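Local coordinates for protein TlmII (Streptoalloteichus hindustanus, PDB 4HVM) that probably acts in tallysomycin biosynthesis as a condensation-type protein of nonribosomal peptide assembly and may bind phosphopantetheine, at residues Ala16-Arg21 with Val281-His286; Leu243-Leu248 with Ala452-Ala457; Leu248-Leu253 with Phe302-Thr307. All coordinates share one frame; numbering follows the deposited sequence.

Contact 1: Ala16-Arg21 with Val281-His286; sequences ASFLQR and VDLRDH
The boundary between the two halves of a condensation fold is bridged here by apolar contact of Phe18 and Leu19, at the start of helix 18-27, with Leu283, where strand 274-282 gives way to helix 283-286. One methyl of Leu283 serves both partners. Its CD1 lies 4.0 Å from Phe18 CZ, near the ring plane and thus at the edge of the phenyl group, and 4.2 Å from Leu19 CD1. Phe18 and Leu283 approach from opposite directions. With CG of Phe18 set between the backbone N and the carbonyl carbon (chi1 76°), CZ reaches across the gap, while CG of Leu19 lies above one ring face, toward its rim. The ring also meets that of His180, the planes at about 45°. Only 72 Å² is buried, so the touch is slight, although all three residues are buried.

Polar order sits within each segment. Ser17 N donates to Gln20 OE1 at 2.9 Å, in the carbonyl plane on a lone pair. Asp282 is the N-cap of helix 283-286 and pairs with Arg284, whose NH1 also forms a salt bridge with Asp146 OD2; that aspartate probably corresponds to the one in the family's HHxxxDG motif. Arg284 N caps the helix on Asp282 OD1 at 3.1 Å, and Arg284 NH1 adds a salt bridge to the same oxygen at 2.9 Å, from the opposite face of the carboxylate plane.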
ATOM      1  N   ALA A  16     -20.024  -1.530   7.057  1.00 32.41           N
ATOM      2  CA  ALA A  16     -18.644  -1.385   6.610  1.00 21.18           C
ATOM      3  C   ALA A  16     -17.790  -0.740   7.692  1.00 28.03           C
ATOM      4  O   ALA A  16     -18.279   0.072   8.478  1.00 30.62           O
ATOM      5  CB  ALA A  16     -18.581  -0.570   5.334  1.00 21.27           C
ATOM      6  N   SER A  17     -16.509  -1.094   7.720  1.00 26.23           N
ATOM      7  CA  SER A  17     -15.581  -0.553   8.711  1.00 28.48           C
ATOM      8  C   SER A  17     -15.204   0.896   8.407  1.00 28.88           C
ATOM      9  O   SER A  17     -15.557   1.431   7.357  1.00 33.05           O
ATOM     10  CB  SER A  17     -14.323  -1.421   8.809  1.00 31.82           C
ATOM     11  OG  SER A  17     -13.558  -1.361   7.617  1.00 36.24           O
ATOM     12  N   PHE A  18     -14.474   1.523   9.325  1.00 26.60           N
ATOM     13  CA  PHE A  18     -14.134   2.939   9.199  1.00 26.35           C
ATOM     14  C   PHE A  18     -13.117   3.231   8.090  1.00 29.72           C
ATOM     15  O   PHE A  18     -13.117   4.318   7.508  1.00 32.11           O
ATOM     16  CB  PHE A  18     -13.647   3.489  10.541  1.00 22.19           C
ATOM     17  CG  PHE A  18     -12.243   3.091  10.894  1.00 16.96           C
ATOM     18  CD1 PHE A  18     -11.945   1.803  11.315  1.00 18.87           C
ATOM     19  CD2 PHE A  18     -11.221   4.019  10.820  1.00 15.78           C
ATOM     20  CE1 PHE A  18     -10.640   1.453  11.645  1.00 16.57           C
ATOM     21  CE2 PHE A  18      -9.924   3.678  11.147  1.00 13.98           C
ATOM     22  CZ  PHE A  18      -9.630   2.395  11.560  1.00 10.39           C
ATOM     23  N   LEU A  19     -12.254   2.262   7.802  1.00 20.72           N
ATOM     24  CA  LEU A  19     -11.287   2.403   6.717  1.00 16.27           C
ATOM     25  C   LEU A  19     -11.954   2.166   5.369  1.00 22.34           C
ATOM     26  O   LEU A  19     -11.553   2.740   4.357  1.00 23.95           O
ATOM     27  CB  LEU A  19     -10.115   1.437   6.903  1.00 13.98           C
ATOM     28  CG  LEU A  19      -9.153   1.776   8.048  1.00 18.45           C
ATOM     29  CD1 LEU A  19      -8.080   0.710   8.190  1.00 15.16           C
ATOM     30  CD2 LEU A  19      -8.531   3.157   7.857  1.00  8.48           C
ATOM     31  N   GLN A  20     -12.972   1.309   5.364  1.00 25.06           N
ATOM     32  CA  GLN A  20     -13.764   1.065   4.164  1.00 25.92           C
ATOM     33  C   GLN A  20     -14.638   2.273   3.850  1.00 22.90           C
ATOM     34  O   GLN A  20     -14.730   2.700   2.700  1.00 25.85           O
ATOM     35  CB  GLN A  20     -14.630  -0.183   4.331  1.00 15.62           C
ATOM     36  CG  GLN A  20     -13.846  -1.479   4.309  1.00 14.54           C
ATOM     37  CD  GLN A  20     -14.717  -2.682   4.576  1.00 17.87           C
ATOM     38  OE1 GLN A  20     -15.619  -2.634   5.413  1.00 19.28           O
ATOM     39  NE2 GLN A  20     -14.458  -3.771   3.865  1.00 15.60           N
ATOM     40  N   ARG A  21     -15.279   2.817   4.880  1.00 23.85           N
ATOM     41  CA  ARG A  21     -16.073   4.033   4.743  1.00 18.47           C
ATOM     42  C   ARG A  21     -15.213   5.194   4.245  1.00 29.63           C
ATOM     43  O   ARG A  21     -15.624   5.952   3.367  1.00 31.50           O
ATOM     44  CB  ARG A  21     -16.721   4.403   6.081  1.00 19.38           C
ATOM     45  CG  ARG A  21     -18.172   3.953   6.225  1.00 25.93           C
ATOM     46  CD  ARG A  21     -18.752   4.308   7.594  1.00 28.25           C
ATOM     47  NE  ARG A  21     -18.429   3.301   8.606  1.00 43.99           N
ATOM     48  CZ  ARG A  21     -17.672   3.519   9.679  1.00 52.26           C
ATOM     49  NH1 ARG A  21     -17.154   4.719   9.900  1.00 53.82           N
ATOM     50  NH2 ARG A  21     -17.440   2.534  10.537  1.00 52.99           N
ATOM     51  N   VAL A 281       0.508   2.905   7.683  1.00 19.46           N
ATOM     52  CA  VAL A 281       0.734   2.226   8.950  1.00  9.91           C
ATOM     53  C   VAL A 281      -0.181   1.013   9.048  1.00 16.26           C
ATOM     54  O   VAL A 281      -1.384   1.126   8.827  1.00 15.97           O
ATOM     55  CB  VAL A 281       0.466   3.164  10.143  1.00 16.15           C
ATOM     56  CG1 VAL A 281       0.297   2.368  11.428  1.00 16.05           C
ATOM     57  CG2 VAL A 281       1.590   4.173  10.284  1.00 22.85           C
ATOM     58  N   ASP A 282       0.390  -0.147   9.360  1.00 24.68           N
ATOM     59  CA  ASP A 282      -0.393  -1.362   9.538  1.00 22.02           C
ATOM     60  C   ASP A 282      -0.893  -1.405  10.975  1.00 22.03           C
ATOM     61  O   ASP A 282      -0.099  -1.475  11.913  1.00 29.02           O
ATOM     62  CB  ASP A 282       0.451  -2.603   9.235  1.00 34.28           C
ATOM     63  CG  ASP A 282      -0.388  -3.857   9.076  1.00 40.87           C
ATOM     64  OD1 ASP A 282      -1.556  -3.855   9.520  1.00 45.47           O
ATOM     65  OD2 ASP A 282       0.118  -4.846   8.504  1.00 39.45           O
ATOM     66  N   LEU A 283      -2.211  -1.365  11.142  1.00 22.46           N
ATOM     67  CA  LEU A 283      -2.810  -1.329  12.473  1.00 25.51           C
ATOM     68  C   LEU A 283      -2.720  -2.668  13.208  1.00 32.95           C
ATOM     69  O   LEU A 283      -2.989  -2.740  14.407  1.00 43.79           O
ATOM     70  CB  LEU A 283      -4.263  -0.853  12.401  1.00 19.68           C
ATOM     71  CG  LEU A 283      -4.474   0.545  11.815  1.00 15.11           C
ATOM     72  CD1 LEU A 283      -5.946   0.926  11.817  1.00 11.15           C
ATOM     73  CD2 LEU A 283      -3.647   1.577  12.568  1.00 12.63           C
ATOM     74  N   ARG A 284      -2.347  -3.720  12.485  1.00 30.11           N
ATOM     75  CA  ARG A 284      -2.161  -5.037  13.084  1.00 28.98           C
ATOM     76  C   ARG A 284      -0.996  -5.018  14.067  1.00 32.33           C
ATOM     77  O   ARG A 284      -1.106  -5.514  15.187  1.00 37.06           O
ATOM     78  CB  ARG A 284      -1.897  -6.088  12.003  1.00 31.87           C
ATOM     79  CG  ARG A 284      -3.048  -6.326  11.036  1.00 25.98           C
ATOM     80  CD  ARG A 284      -2.628  -7.277   9.925  1.00 13.97           C
ATOM     81  NE  ARG A 284      -3.690  -7.477   8.944  1.00 14.36           N
ATOM     82  CZ  ARG A 284      -3.936  -6.651   7.934  1.00 25.09           C
ATOM     83  NH1 ARG A 284      -3.198  -5.562   7.770  1.00 21.03           N
ATOM     84  NH2 ARG A 284      -4.923  -6.912   7.089  1.00 31.62           N
ATOM     85  N   ASP A 285       0.123  -4.445  13.637  1.00 33.81           N
ATOM     86  CA  ASP A 285       1.325  -4.397  14.459  1.00 41.12           C
ATOM     87  C   ASP A 285       1.204  -3.331  15.540  1.00 38.17           C
ATOM     88  O   ASP A 285       1.602  -3.544  16.686  1.00 46.90           O
ATOM     89  CB  ASP A 285       2.551  -4.111  13.589  1.00 46.82           C
ATOM     90  CG  ASP A 285       2.764  -5.163  12.518  1.00 57.57           C
ATOM     91  OD1 ASP A 285       2.470  -6.349  12.787  1.00 57.78           O
ATOM     92  OD2 ASP A 285       3.225  -4.807  11.410  1.00 64.84           O
ATOM     93  N   HIS A 286       0.649  -2.183  15.164  1.00 27.01           N
ATOM     94  CA  HIS A 286       0.564  -1.032  16.056  1.00 18.94           C
ATOM     95  C   HIS A 286      -0.476  -1.194  17.166  1.00 21.80           C
ATOM     96  O   HIS A 286      -0.270  -0.739  18.294  1.00 24.93           O
ATOM     97  CB  HIS A 286       0.274   0.234  15.247  1.00 20.68           C
ATOM     98  CG  HIS A 286       0.137   1.466  16.086  1.00 29.73           C
ATOM     99  ND1 HIS A 286      -1.018   2.217  16.124  1.00 31.90           N
ATOM    100  CD2 HIS A 286       1.009   2.073  16.925  1.00 29.64           C
ATOM    101  CE1 HIS A 286      -0.851   3.236  16.947  1.00 29.16           C
ATOM    102  NE2 HIS A 286       0.369   3.170  17.448  1.00 29.25           N
TER

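Contact 2: Leu243-Leu248 with Ala452-Ala457; sequences LAMAAL and AAMAQA
Met454, a selenomethionine on helix 445-459, meets Leu248 and Met245 of helix 241-255 in a helix-helix packing of the C-terminal half of the condensation fold. The short helix axes approach to 11.2 Å at a crossing angle of 120°, a wide spacing that side chains must span. Following Met454 outward, CB lies 4.5 Å from Leu248 CD1, not yet in close contact. Met454 CG is the first atom to pack: it touches Leu248 CD1 at 3.6 Å and lies 4.2 Å from the methyl CE of Met245. SE continues the extended run (chi2 -177°) and meets the same Met245 CE at 3.6 Å. At the tip, chi3 turns the end methyl out of that line, leaving Met454 CE 4.8 Å from Met245 CE.

The CB of Met245 points away from Ala452-Ala457, but bends at chi2 and chi3 return its end methyl, and the two selenomethionines cross obliquely. The packing is wholly apolar, with no hydrogen bond between the segments, and its four touching residues are all buried. Met454 also rests on Leu220 and Val222 of strand 216-223, while Phe314 of helix 314-330 flanks Leu248. Leu248 is forked over the second helix: as CD1 goes to Met454, its other methyl, CD2, rests 3.7 Å from Ala453 CB.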
ATOM      1  N   LEU A 243      10.923   4.490   6.976  1.00 39.40           N
ATOM      2  CA  LEU A 243      11.327   5.668   7.737  1.00 28.44           C
ATOM      3  C   LEU A 243      12.712   6.162   7.335  1.00 24.52           C
ATOM      4  O   LEU A 243      12.999   7.353   7.411  1.00 29.45           O
ATOM      5  CB  LEU A 243      11.264   5.402   9.243  1.00 20.09           C
ATOM      6  CG  LEU A 243      10.468   6.465  10.006  1.00 37.40           C
ATOM      7  CD1 LEU A 243       9.096   6.653   9.377  1.00 21.01           C
ATOM      8  CD2 LEU A 243      10.345   6.107  11.479  1.00 21.06           C
ATOM      9  N   ALA A 244      13.566   5.241   6.903  1.00 18.81           N
ATOM     10  CA  ALA A 244      14.856   5.618   6.345  1.00 18.39           C
ATOM     11  C   ALA A 244      14.626   6.322   5.016  1.00 27.55           C
ATOM     12  O   ALA A 244      15.325   7.277   4.682  1.00 29.18           O
ATOM     13  CB  ALA A 244      15.733   4.401   6.159  1.00 18.44           C
HETATM   14  N   MSE A 245      13.640   5.841   4.263  1.00 27.28           N
HETATM   15  CA  MSE A 245      13.233   6.483   3.018  1.00 28.81           C
HETATM   16  C   MSE A 245      12.694   7.885   3.257  1.00 29.29           C
HETATM   17  O   MSE A 245      13.098   8.834   2.589  1.00 24.98           O
HETATM   18  CB  MSE A 245      12.169   5.649   2.308  1.00 35.94           C
HETATM   19  CG  MSE A 245      12.712   4.440   1.583  1.00 40.57           C
HETATM   20 SE   MSE A 245      13.872   4.956   0.109  0.70 64.33          SE
HETATM   21  CE  MSE A 245      15.611   4.754   0.976  1.00 18.65           C
ATOM     22  N   ALA A 246      11.771   8.004   4.205  1.00 26.78           N
ATOM     23  CA  ALA A 246      11.157   9.286   4.522  1.00 26.16           C
ATOM     24  C   ALA A 246      12.187  10.315   4.976  1.00 25.32           C
ATOM     25  O   ALA A 246      12.075  11.498   4.651  1.00 27.18           O
ATOM     26  CB  ALA A 246      10.084   9.106   5.583  1.00 29.62           C
ATOM     27  N   ALA A 247      13.192   9.861   5.718  1.00 22.97           N
ATOM     28  CA  ALA A 247      14.240  10.746   6.205  1.00 18.95           C
ATOM     29  C   ALA A 247      15.115  11.238   5.062  1.00 22.37           C
ATOM     30  O   ALA A 247      15.437  12.423   4.980  1.00 21.25           O
ATOM     31  CB  ALA A 247      15.088  10.036   7.251  1.00 21.64           C
ATOM     32  N   LEU A 248      15.493  10.319   4.179  1.00 18.83           N
ATOM     33  CA  LEU A 248      16.390  10.642   3.075  1.00 25.22           C
ATOM     34  C   LEU A 248      15.689  11.415   1.962  1.00 25.88           C
ATOM     35  O   LEU A 248      16.299  12.270   1.322  1.00 27.83           O
ATOM     36  CB  LEU A 248      17.050   9.376   2.521  1.00 18.76           C
ATOM     37  CG  LEU A 248      18.117   8.741   3.417  1.00 26.35           C
ATOM     38  CD1 LEU A 248      18.663   7.472   2.790  1.00 27.50           C
ATOM     39  CD2 LEU A 248      19.240   9.728   3.707  1.00 18.82           C
ATOM     40  N   ALA A 452      23.554   7.818  -3.109  1.00 23.20           N
ATOM     41  CA  ALA A 452      24.760   8.237  -2.409  1.00 25.07           C
ATOM     42  C   ALA A 452      24.503   8.338  -0.914  1.00 26.49           C
ATOM     43  O   ALA A 452      25.335   7.929  -0.103  1.00 28.09           O
ATOM     44  CB  ALA A 452      25.251   9.565  -2.950  1.00 19.62           C
ATOM     45  N   ALA A 453      23.345   8.879  -0.557  1.00 27.39           N
ATOM     46  CA  ALA A 453      23.000   9.085   0.843  1.00 24.58           C
ATOM     47  C   ALA A 453      22.842   7.758   1.579  1.00 24.61           C
ATOM     48  O   ALA A 453      23.224   7.640   2.743  1.00 22.37           O
ATOM     49  CB  ALA A 453      21.734   9.918   0.959  1.00 17.88           C
HETATM   50  N   MSE A 454      22.284   6.761   0.897  1.00 24.14           N
HETATM   51  CA  MSE A 454      22.106   5.439   1.490  1.00 16.85           C
HETATM   52  C   MSE A 454      23.447   4.781   1.786  1.00 23.32           C
HETATM   53  O   MSE A 454      23.648   4.220   2.864  1.00 20.59           O
HETATM   54  CB  MSE A 454      21.270   4.543   0.577  1.00 16.30           C
HETATM   55  CG  MSE A 454      19.774   4.730   0.728  1.00 15.84           C
HETATM   56 SE   MSE A 454      18.757   3.505  -0.379  0.65 34.36          SE
HETATM   57  CE  MSE A 454      19.280   4.210  -2.112  1.00 48.73           C
ATOM     58  N   ALA A 455      24.361   4.854   0.823  1.00 21.75           N
ATOM     59  CA  ALA A 455      25.705   4.319   0.999  1.00 18.56           C
ATOM     60  C   ALA A 455      26.382   4.959   2.201  1.00 27.29           C
ATOM     61  O   ALA A 455      27.009   4.274   3.007  1.00 29.82           O
ATOM     62  CB  ALA A 455      26.534   4.541  -0.254  1.00 19.02           C
ATOM     63  N   GLN A 456      26.236   6.274   2.321  1.00 19.19           N
ATOM     64  CA  GLN A 456      26.803   7.015   3.437  1.00 19.88           C
ATOM     65  C   GLN A 456      26.159   6.605   4.757  1.00 27.60           C
ATOM     66  O   GLN A 456      26.846   6.452   5.767  1.00 30.76           O
ATOM     67  CB  GLN A 456      26.629   8.517   3.217  1.00 20.12           C
ATOM     68  CG  GLN A 456      27.237   9.374   4.305  1.00 25.53           C
ATOM     69  CD  GLN A 456      28.734   9.192   4.409  1.00 21.99           C
ATOM     70  OE1 GLN A 456      29.491   9.700   3.581  1.00 45.12           O
ATOM     71  NE2 GLN A 456      29.172   8.467   5.431  1.00 25.70           N
ATOM     72  N   ALA A 457      24.841   6.423   4.744  1.00 19.07           N
ATOM     73  CA  ALA A 457      24.105   6.093   5.962  1.00 20.08           C
ATOM     74  C   ALA A 457      24.526   4.754   6.559  1.00 21.69           C
ATOM     75  O   ALA A 457      24.473   4.564   7.774  1.00 29.05           O
ATOM     76  CB  ALA A 457      22.607   6.105   5.701  1.00 18.51           C
TER

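Contact 3: Leu248-Leu253 with Phe302-Thr307; sequences LTAWWL and FGVDLT
Apolar packing joins Ala250 of helix 241-255 to Val304 of strand 297-305, the residues whose CA atoms come nearest, at 7.3 Å. The methyl CB of Ala250 faces the strand and lies 4.2 Å from Val304 CG2, a methyl-to-methyl meeting. The small residue supplies the largest share of the 110 Å² buried between the segments, and it also touches Leu275 on the neighbouring strand 274-282.

A second, looser kind of contact sets a side chain against the backbone: Leu306, just beyond the end of the strand, brings CD2 to 4.3 Å from Ala250 O. Ala250 is therefore approached at both its methyl and its carbonyl oxygen.

Hydrogen bonding does not cross between the segments but orders the strand's end. Thr307 OG1 bonds Asp305 OD1 at 2.6 Å, on the syn side and 15° out of the carboxylate plane; a weak bond from Thr307 N reaches the same oxygen. Backbone hydrogen bonds pair Val304 with Leu275 and Leu306 with Asp273, tying this edge to its antiparallel neighbour.

A helix that packs by a small residue, Ala250, against the outermost strand of a mixed sheet is layered alpha/beta packing, as in the C-terminal, acyltransferase-like half of condensation domains.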
ATOM      1  N   LEU A 248      15.493  10.319   4.179  1.00 18.83           N
ATOM      2  CA  LEU A 248      16.390  10.642   3.075  1.00 25.22           C
ATOM      3  C   LEU A 248      15.689  11.415   1.962  1.00 25.88           C
ATOM      4  O   LEU A 248      16.299  12.270   1.322  1.00 27.83           O
ATOM      5  CB  LEU A 248      17.050   9.376   2.521  1.00 18.76           C
ATOM      6  CG  LEU A 248      18.117   8.741   3.417  1.00 26.35           C
ATOM      7  CD1 LEU A 248      18.663   7.472   2.790  1.00 27.50           C
ATOM      8  CD2 LEU A 248      19.240   9.728   3.707  1.00 18.82           C
ATOM      9  N   THR A 249      14.412  11.116   1.739  1.00 25.14           N
ATOM     10  CA  THR A 249      13.619  11.844   0.754  1.00 22.76           C
ATOM     11  C   THR A 249      13.421  13.284   1.211  1.00 27.31           C
ATOM     12  O   THR A 249      13.556  14.220   0.421  1.00 37.54           O
ATOM     13  CB  THR A 249      12.244  11.191   0.526  1.00 20.45           C
ATOM     14  OG1 THR A 249      12.416   9.862   0.020  1.00 23.68           O
ATOM     15  CG2 THR A 249      11.432  11.999  -0.467  1.00 21.29           C
ATOM     16  N   ALA A 250      13.105  13.451   2.492  1.00 20.82           N
ATOM     17  CA  ALA A 250      12.948  14.776   3.080  1.00 22.61           C
ATOM     18  C   ALA A 250      14.264  15.534   3.033  1.00 21.00           C
ATOM     19  O   ALA A 250      14.281  16.746   2.837  1.00 28.45           O
ATOM     20  CB  ALA A 250      12.453  14.672   4.512  1.00 20.53           C
ATOM     21  N   TRP A 251      15.365  14.811   3.212  1.00 26.57           N
ATOM     22  CA  TRP A 251      16.692  15.413   3.163  1.00 29.62           C
ATOM     23  C   TRP A 251      17.004  15.994   1.793  1.00 31.13           C
ATOM     24  O   TRP A 251      17.450  17.135   1.684  1.00 36.36           O
ATOM     25  CB  TRP A 251      17.767  14.393   3.538  1.00 29.64           C
ATOM     26  CG  TRP A 251      19.147  14.796   3.106  1.00 26.61           C
ATOM     27  CD1 TRP A 251      19.972  15.691   3.724  1.00 24.61           C
ATOM     28  CD2 TRP A 251      19.865  14.313   1.962  1.00 24.71           C
ATOM     29  NE1 TRP A 251      21.158  15.794   3.037  1.00 25.78           N
ATOM     30  CE2 TRP A 251      21.116  14.959   1.951  1.00 22.05           C
ATOM     31  CE3 TRP A 251      19.569  13.398   0.947  1.00 21.66           C
ATOM     32  CZ2 TRP A 251      22.072  14.721   0.966  1.00 34.02           C
ATOM     33  CZ3 TRP A 251      20.520  13.161  -0.031  1.00 26.53           C
ATOM     34  CH2 TRP A 251      21.755  13.820  -0.014  1.00 29.52           C
ATOM     35  N   TRP A 252      16.778  15.204   0.747  1.00 29.12           N
ATOM     36  CA  TRP A 252      17.123  15.635  -0.600  1.00 31.46           C
ATOM     37  C   TRP A 252      16.262  16.801  -1.057  1.00 36.95           C
ATOM     38  O   TRP A 252      16.761  17.745  -1.666  1.00 47.53           O
ATOM     39  CB  TRP A 252      17.010  14.488  -1.600  1.00 22.26           C
ATOM     40  CG  TRP A 252      17.603  14.843  -2.925  1.00 31.94           C
ATOM     41  CD1 TRP A 252      18.918  14.757  -3.279  1.00 27.85           C
ATOM     42  CD2 TRP A 252      16.913  15.358  -4.069  1.00 35.78           C
ATOM     43  NE1 TRP A 252      19.090  15.177  -4.574  1.00 31.80           N
ATOM     44  CE2 TRP A 252      17.874  15.550  -5.082  1.00 42.11           C
ATOM     45  CE3 TRP A 252      15.576  15.670  -4.338  1.00 40.64           C
ATOM     46  CZ2 TRP A 252      17.543  16.040  -6.341  1.00 53.71           C
ATOM     47  CZ3 TRP A 252      15.250  16.155  -5.591  1.00 49.34           C
ATOM     48  CH2 TRP A 252      16.228  16.335  -6.577  1.00 55.71           C
ATOM     49  N   LEU A 253      14.968  16.732  -0.764  1.00 33.74           N
ATOM     50  CA  LEU A 253      14.062  17.823  -1.096  1.00 23.93           C
ATOM     51  C   LEU A 253      14.417  19.084  -0.312  1.00 39.76           C
ATOM     52  O   LEU A 253      14.066  20.194  -0.711  1.00 44.71           O
ATOM     53  CB  LEU A 253      12.612  17.418  -0.828  1.00 23.65           C
ATOM     54  CG  LEU A 253      12.072  16.241  -1.645  1.00 23.49           C
ATOM     55  CD1 LEU A 253      10.633  15.951  -1.262  1.00 23.48           C
ATOM     56  CD2 LEU A 253      12.191  16.517  -3.135  1.00 24.49           C
ATOM     57  N   PHE A 302       2.771  13.289   8.757  1.00 13.00           N
ATOM     58  CA  PHE A 302       3.734  13.776   9.743  1.00 17.93           C
ATOM     59  C   PHE A 302       4.705  14.770   9.123  1.00 17.71           C
ATOM     60  O   PHE A 302       4.915  14.769   7.911  1.00 21.36           O
ATOM     61  CB  PHE A 302       4.503  12.614  10.380  1.00 16.34           C
ATOM     62  CG  PHE A 302       5.383  11.865   9.422  1.00 10.93           C
ATOM     63  CD1 PHE A 302       4.849  10.923   8.560  1.00 10.89           C
ATOM     64  CD2 PHE A 302       6.750  12.091   9.395  1.00 12.01           C
ATOM     65  CE1 PHE A 302       5.659  10.234   7.682  1.00 14.59           C
ATOM     66  CE2 PHE A 302       7.562  11.403   8.523  1.00 12.18           C
ATOM     67  CZ  PHE A 302       7.017  10.474   7.665  1.00 16.63           C
ATOM     68  N   GLY A 303       5.299  15.613   9.963  1.00 12.88           N
ATOM     69  CA  GLY A 303       6.219  16.628   9.491  1.00 14.15           C
ATOM     70  C   GLY A 303       7.637  16.457  10.003  1.00 19.60           C
ATOM     71  O   GLY A 303       7.856  16.189  11.184  1.00 20.38           O
ATOM     72  N   VAL A 304       8.603  16.613   9.105  1.00 20.55           N
ATOM     73  CA  VAL A 304      10.010  16.597   9.474  1.00 11.36           C
ATOM     74  C   VAL A 304      10.506  18.034   9.633  1.00 26.31           C
ATOM     75  O   VAL A 304      10.455  18.824   8.691  1.00 24.57           O
ATOM     76  CB  VAL A 304      10.857  15.875   8.410  1.00 11.32           C
ATOM     77  CG1 VAL A 304      12.300  15.774   8.859  1.00 13.84           C
ATOM     78  CG2 VAL A 304      10.292  14.493   8.136  1.00 10.41           C
ATOM     79  N   ASP A 305      10.971  18.371  10.831  1.00 25.39           N
ATOM     80  CA  ASP A 305      11.471  19.714  11.099  1.00 27.76           C
ATOM     81  C   ASP A 305      12.913  19.854  10.633  1.00 26.50           C
ATOM     82  O   ASP A 305      13.819  19.263  11.210  1.00 21.43           O
ATOM     83  CB  ASP A 305      11.360  20.036  12.589  1.00 33.65           C
ATOM     84  CG  ASP A 305      11.684  21.484  12.899  1.00 39.34           C
ATOM     85  OD1 ASP A 305      11.730  22.307  11.957  1.00 42.66           O
ATOM     86  OD2 ASP A 305      11.889  21.793  14.093  1.00 39.55           O
ATOM     87  N   LEU A 306      13.119  20.653   9.592  1.00 28.60           N
ATOM     88  CA  LEU A 306      14.430  20.782   8.965  1.00 29.64           C
ATOM     89  C   LEU A 306      15.114  22.097   9.330  1.00 37.80           C
ATOM     90  O   LEU A 306      16.073  22.505   8.672  1.00 45.30           O
ATOM     91  CB  LEU A 306      14.271  20.715   7.446  1.00 28.40           C
ATOM     92  CG  LEU A 306      13.393  19.594   6.886  1.00 26.25           C
ATOM     93  CD1 LEU A 306      12.888  19.974   5.505  1.00 21.76           C
ATOM     94  CD2 LEU A 306      14.166  18.286   6.829  1.00 27.78           C
ATOM     95  N   THR A 307      14.631  22.743  10.388  1.00 32.93           N
ATOM     96  CA  THR A 307      14.980  24.134  10.687  1.00 33.08           C
ATOM     97  C   THR A 307      16.473  24.466  10.794  1.00 41.96           C
ATOM     98  O   THR A 307      16.982  25.291  10.036  1.00 53.89           O
ATOM     99  CB  THR A 307      14.262  24.639  11.951  1.00 29.75           C
ATOM    100  OG1 THR A 307      12.845  24.599  11.742  1.00 33.14           O
ATOM    101  CG2 THR A 307      14.678  26.067  12.258  1.00 30.16           C
TER

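Overall arrangement
From the N terminus, the chain first meets 16-21, the opening half of contact 1, and closes that loop only at 281-286, where the two halves of the fold touch. Before this closure, helix 241-255 opens contacts 2 and 3, so both cross contact 1. Contact 3 closes next, at strand 297-305, and is nested within the longer loop that contact 2 completes at helix 445-459. Contacts 2 and 3 share Leu248 and touch through Ala453 CB and Trp251 CZ3, 3.6 Å apart; helix 241-255 thus links sheet edge to C-terminal helix. Contact 1, its centre about 27 Å from that of contact 3, reaches the same sheet at the end of strand 274-282, next to strand 297-305.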